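Local coordinates for carboxysome shell vertex protein CcmL (Gloeobacter violaceus, PDB 4JW0) that probably forms the vertices of the carboxysome shell as a homopentamer, closing the polyhedral compartment in which RuBisCO is sequestered, at residues Leu26-Ile30 with Trp54-Arg59. Sequence-based numbering, arbitrary orientation.
Sequences LLQLI and WVLFSR
Phe-57 and Leu-27 are brought together by their first torsions. CG of Phe-57 lies between its backbone N and carbonyl carbon (chi1 72°), which carries the ring toward strand 26-30. CG of Leu-27 is anti to its own carbonyl carbon (chi1 -54°), and Leu-27 and the phenyl ring run alongside each other, pointing opposite ways. CD1 of Leu-27 sits over one face of the Phe-57 ring, a CH-pi contact 4.1 Å from the centroid. CD1 of Leu-27 also meets CG2 of Val-55, at 3.9 Å.

Leu-29 takes the rim of the phenyl ring instead. CD1 of Leu-29 lies in the ring plane, 3.7 Å from CZ of Phe-57. The ring edge points onto one face of the Arg-59 guanidinium. CE2 of Phe-57 lies 3.7 Å above that guanidinium plane, over its centre. NH2 of Arg-59 also forms a salt bridge with Glu-41 on strand 39-44. An alanine in place of Phe-57 would probably open a gap beside Leu-27 and Leu-29 and strip the guanidinium of the ring edge that covers one face.

At the other end, Ile-30 lies roughly perpendicular to the Trp-54 side chain. CG2 of Ile-30 stands over one face of the indole, 4.2 Å from the centroid of the six-membered ring and 3.8 Å from CH2 of Trp-54. The indole also stacks with Tyr-93.

No hydrogen bond joins the two segments. Their axes cross at -90° and come no closer than 8.8 Å, so side chains fill the space between. Strand 2-11 lies between the two strands in the antiparallel sheet. Such near-orthogonal packing across the interior is characteristic of a closed, strongly coiled sheet, here the hydrophobic core of the OB-fold barrel of the CcmL/EutN family.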
ATOM      1  N   LEU A  26       6.783 -14.836  11.428  1.00 21.95           N
ATOM      2  CA  LEU A  26       7.484 -13.569  11.495  1.00 19.22           C
ATOM      3  C   LEU A  26       8.608 -13.571  10.466  1.00 23.40           C
ATOM      4  O   LEU A  26       9.525 -14.387  10.535  1.00 22.19           O
ATOM      5  CB  LEU A  26       8.052 -13.357  12.897  1.00 23.73           C
ATOM      6  CG  LEU A  26       8.969 -12.151  13.075  1.00 29.67           C
ATOM      7  CD1 LEU A  26       8.165 -10.872  12.957  1.00 25.79           C
ATOM      8  CD2 LEU A  26       9.686 -12.229  14.410  1.00 30.18           C
ATOM      9  N   LEU A  27       8.521 -12.656   9.508  1.00 20.40           N
ATOM     10  CA  LEU A  27       9.504 -12.549   8.439  1.00 20.51           C
ATOM     11  C   LEU A  27      10.323 -11.283   8.595  1.00 23.26           C
ATOM     12  O   LEU A  27       9.774 -10.203   8.813  1.00 22.52           O
ATOM     13  CB  LEU A  27       8.815 -12.502   7.070  1.00 22.49           C
ATOM     14  CG  LEU A  27       7.838 -13.615   6.688  1.00 18.77           C
ATOM     15  CD1 LEU A  27       7.329 -13.378   5.280  1.00 20.89           C
ATOM     16  CD2 LEU A  27       8.498 -14.981   6.795  1.00 19.64           C
ATOM     17  N   GLN A  28      11.637 -11.414   8.464  1.00 20.78           N
ATOM     18  CA  GLN A  28      12.510 -10.251   8.403  1.00 21.19           C
ATOM     19  C   GLN A  28      12.817  -9.910   6.954  1.00 15.87           C
ATOM     20  O   GLN A  28      13.210 -10.776   6.177  1.00 20.30           O
ATOM     21  CB  GLN A  28      13.815 -10.513   9.155  1.00 18.67           C
ATOM     22  CG  GLN A  28      14.792  -9.362   9.072  1.00 20.60           C
ATOM     23  CD  GLN A  28      16.028  -9.583   9.928  1.00 27.55           C
ATOM     24  OE1 GLN A  28      16.412 -10.717  10.208  1.00 26.90           O
ATOM     25  NE2 GLN A  28      16.653  -8.496  10.345  1.00 24.02           N
ATOM     26  N   LEU A  29      12.639  -8.646   6.588  1.00 17.92           N
ATOM     27  CA  LEU A  29      12.906  -8.226   5.221  1.00 20.32           C
ATOM     28  C   LEU A  29      14.381  -8.370   4.884  1.00 24.02           C
ATOM     29  O   LEU A  29      15.262  -8.137   5.723  1.00 21.64           O
ATOM     30  CB  LEU A  29      12.463  -6.781   4.991  1.00 19.12           C
ATOM     31  CG  LEU A  29      10.991  -6.538   4.635  1.00 26.64           C
ATOM     32  CD1 LEU A  29      10.716  -6.970   3.208  1.00 29.28           C
ATOM     33  CD2 LEU A  29      10.064  -7.257   5.602  1.00 24.00           C
ATOM     34  N   ILE A  30      14.632  -8.771   3.646  1.00 20.53           N
ATOM     35  CA  ILE A  30      15.975  -8.883   3.107  1.00 21.57           C
ATOM     36  C   ILE A  30      16.146  -7.788   2.063  1.00 27.05           C
ATOM     37  O   ILE A  30      15.220  -7.513   1.291  1.00 25.92           O
ATOM     38  CB  ILE A  30      16.190 -10.258   2.455  1.00 24.71           C
ATOM     39  CG1 ILE A  30      16.162 -11.362   3.515  1.00 21.05           C
ATOM     40  CG2 ILE A  30      17.492 -10.289   1.666  1.00 24.78           C
ATOM     41  CD1 ILE A  30      17.253 -11.245   4.552  1.00 25.08           C
ATOM     42  N   TRP A  54      14.672 -18.467   3.192  1.00 21.30           N
ATOM     43  CA  TRP A  54      14.264 -17.282   2.458  1.00 20.76           C
ATOM     44  C   TRP A  54      12.949 -17.575   1.766  1.00 21.98           C
ATOM     45  O   TRP A  54      12.778 -18.642   1.181  1.00 22.30           O
ATOM     46  CB  TRP A  54      15.306 -16.885   1.414  1.00 22.60           C
ATOM     47  CG  TRP A  54      16.482 -16.134   1.958  1.00 30.46           C
ATOM     48  CD1 TRP A  54      16.961 -16.166   3.232  1.00 31.71           C
ATOM     49  CD2 TRP A  54      17.326 -15.233   1.233  1.00 24.46           C
ATOM     50  NE1 TRP A  54      18.058 -15.340   3.344  1.00 32.32           N
ATOM     51  CE2 TRP A  54      18.302 -14.759   2.130  1.00 29.23           C
ATOM     52  CE3 TRP A  54      17.354 -14.785  -0.088  1.00 23.51           C
ATOM     53  CZ2 TRP A  54      19.291 -13.860   1.748  1.00 33.45           C
ATOM     54  CZ3 TRP A  54      18.339 -13.893  -0.466  1.00 33.64           C
ATOM     55  CH2 TRP A  54      19.293 -13.439   0.449  1.00 30.23           C
ATOM     56  N   VAL A  55      12.019 -16.631   1.829  1.00 23.15           N
ATOM     57  CA  VAL A  55      10.746 -16.793   1.150  1.00 19.06           C
ATOM     58  C   VAL A  55      10.413 -15.571   0.308  1.00 17.76           C
ATOM     59  O   VAL A  55      10.904 -14.465   0.562  1.00 18.92           O
ATOM     60  CB  VAL A  55       9.592 -17.021   2.153  1.00 18.80           C
ATOM     61  CG1 VAL A  55       9.853 -18.250   2.993  1.00 20.51           C
ATOM     62  CG2 VAL A  55       9.397 -15.791   3.035  1.00 21.21           C
ATOM     63  N   LEU A  56       9.584 -15.781  -0.707  1.00 20.21           N
ATOM     64  CA  LEU A  56       8.907 -14.683  -1.374  1.00 18.06           C
ATOM     65  C   LEU A  56       7.567 -14.507  -0.692  1.00 17.30           C
ATOM     66  O   LEU A  56       6.893 -15.497  -0.380  1.00 16.51           O
ATOM     67  CB  LEU A  56       8.664 -14.991  -2.847  1.00 23.54           C
ATOM     68  CG  LEU A  56       9.828 -14.897  -3.826  1.00 26.79           C
ATOM     69  CD1 LEU A  56       9.340 -15.355  -5.201  1.00 27.93           C
ATOM     70  CD2 LEU A  56      10.404 -13.487  -3.896  1.00 22.05           C
ATOM     71  N   PHE A  57       7.174 -13.262  -0.449  1.00 18.51           N
ATOM     72  CA  PHE A  57       5.860 -13.010   0.115  1.00 16.71           C
ATOM     73  C   PHE A  57       5.191 -11.829  -0.559  1.00 18.51           C
ATOM     74  O   PHE A  57       5.857 -10.924  -1.073  1.00 17.63           O
ATOM     75  CB  PHE A  57       5.919 -12.831   1.640  1.00 19.40           C
ATOM     76  CG  PHE A  57       6.546 -11.539   2.093  1.00 19.54           C
ATOM     77  CD1 PHE A  57       7.923 -11.425   2.205  1.00 17.67           C
ATOM     78  CD2 PHE A  57       5.754 -10.453   2.446  1.00 23.07           C
ATOM     79  CE1 PHE A  57       8.507 -10.244   2.637  1.00 20.50           C
ATOM     80  CE2 PHE A  57       6.332  -9.267   2.880  1.00 21.90           C
ATOM     81  CZ  PHE A  57       7.710  -9.163   2.973  1.00 24.50           C
ATOM     82  N   SER A  58       3.865 -11.879  -0.578  1.00 17.50           N
ATOM     83  CA  SER A  58       3.050 -10.842  -1.184  1.00 16.06           C
ATOM     84  C   SER A  58       2.232 -10.162  -0.117  1.00 19.93           C
ATOM     85  O   SER A  58       1.960 -10.752   0.934  1.00 17.93           O
ATOM     86  CB  SER A  58       2.113 -11.445  -2.224  1.00 19.56           C
ATOM     87  OG  SER A  58       2.850 -11.954  -3.312  1.00 19.33           O
ATOM     88  N   ARG A  59       1.831  -8.930  -0.409  1.00 17.45           N
ATOM     89  CA  ARG A  59       1.027  -8.126   0.498  1.00 16.27           C
ATOM     90  C   ARG A  59      -0.268  -7.718  -0.174  1.00 19.29           C
ATOM     91  O   ARG A  59      -0.347  -7.642  -1.406  1.00 18.83           O
ATOM     92  CB  ARG A  59       1.777  -6.860   0.900  1.00 19.13           C
ATOM     93  CG  ARG A  59       3.046  -7.079   1.690  1.00 23.52           C
ATOM     94  CD  ARG A  59       3.874  -5.795   1.676  1.00 35.65           C
ATOM     95  NE  ARG A  59       4.702  -5.651   2.871  1.00 42.36           N
ATOM     96  CZ  ARG A  59       6.034  -5.588   2.883  1.00 55.54           C
ATOM     97  NH1 ARG A  59       6.740  -5.651   1.756  1.00 48.47           N
ATOM     98  NH2 ARG A  59       6.673  -5.461   4.038  1.00 34.64           N
TER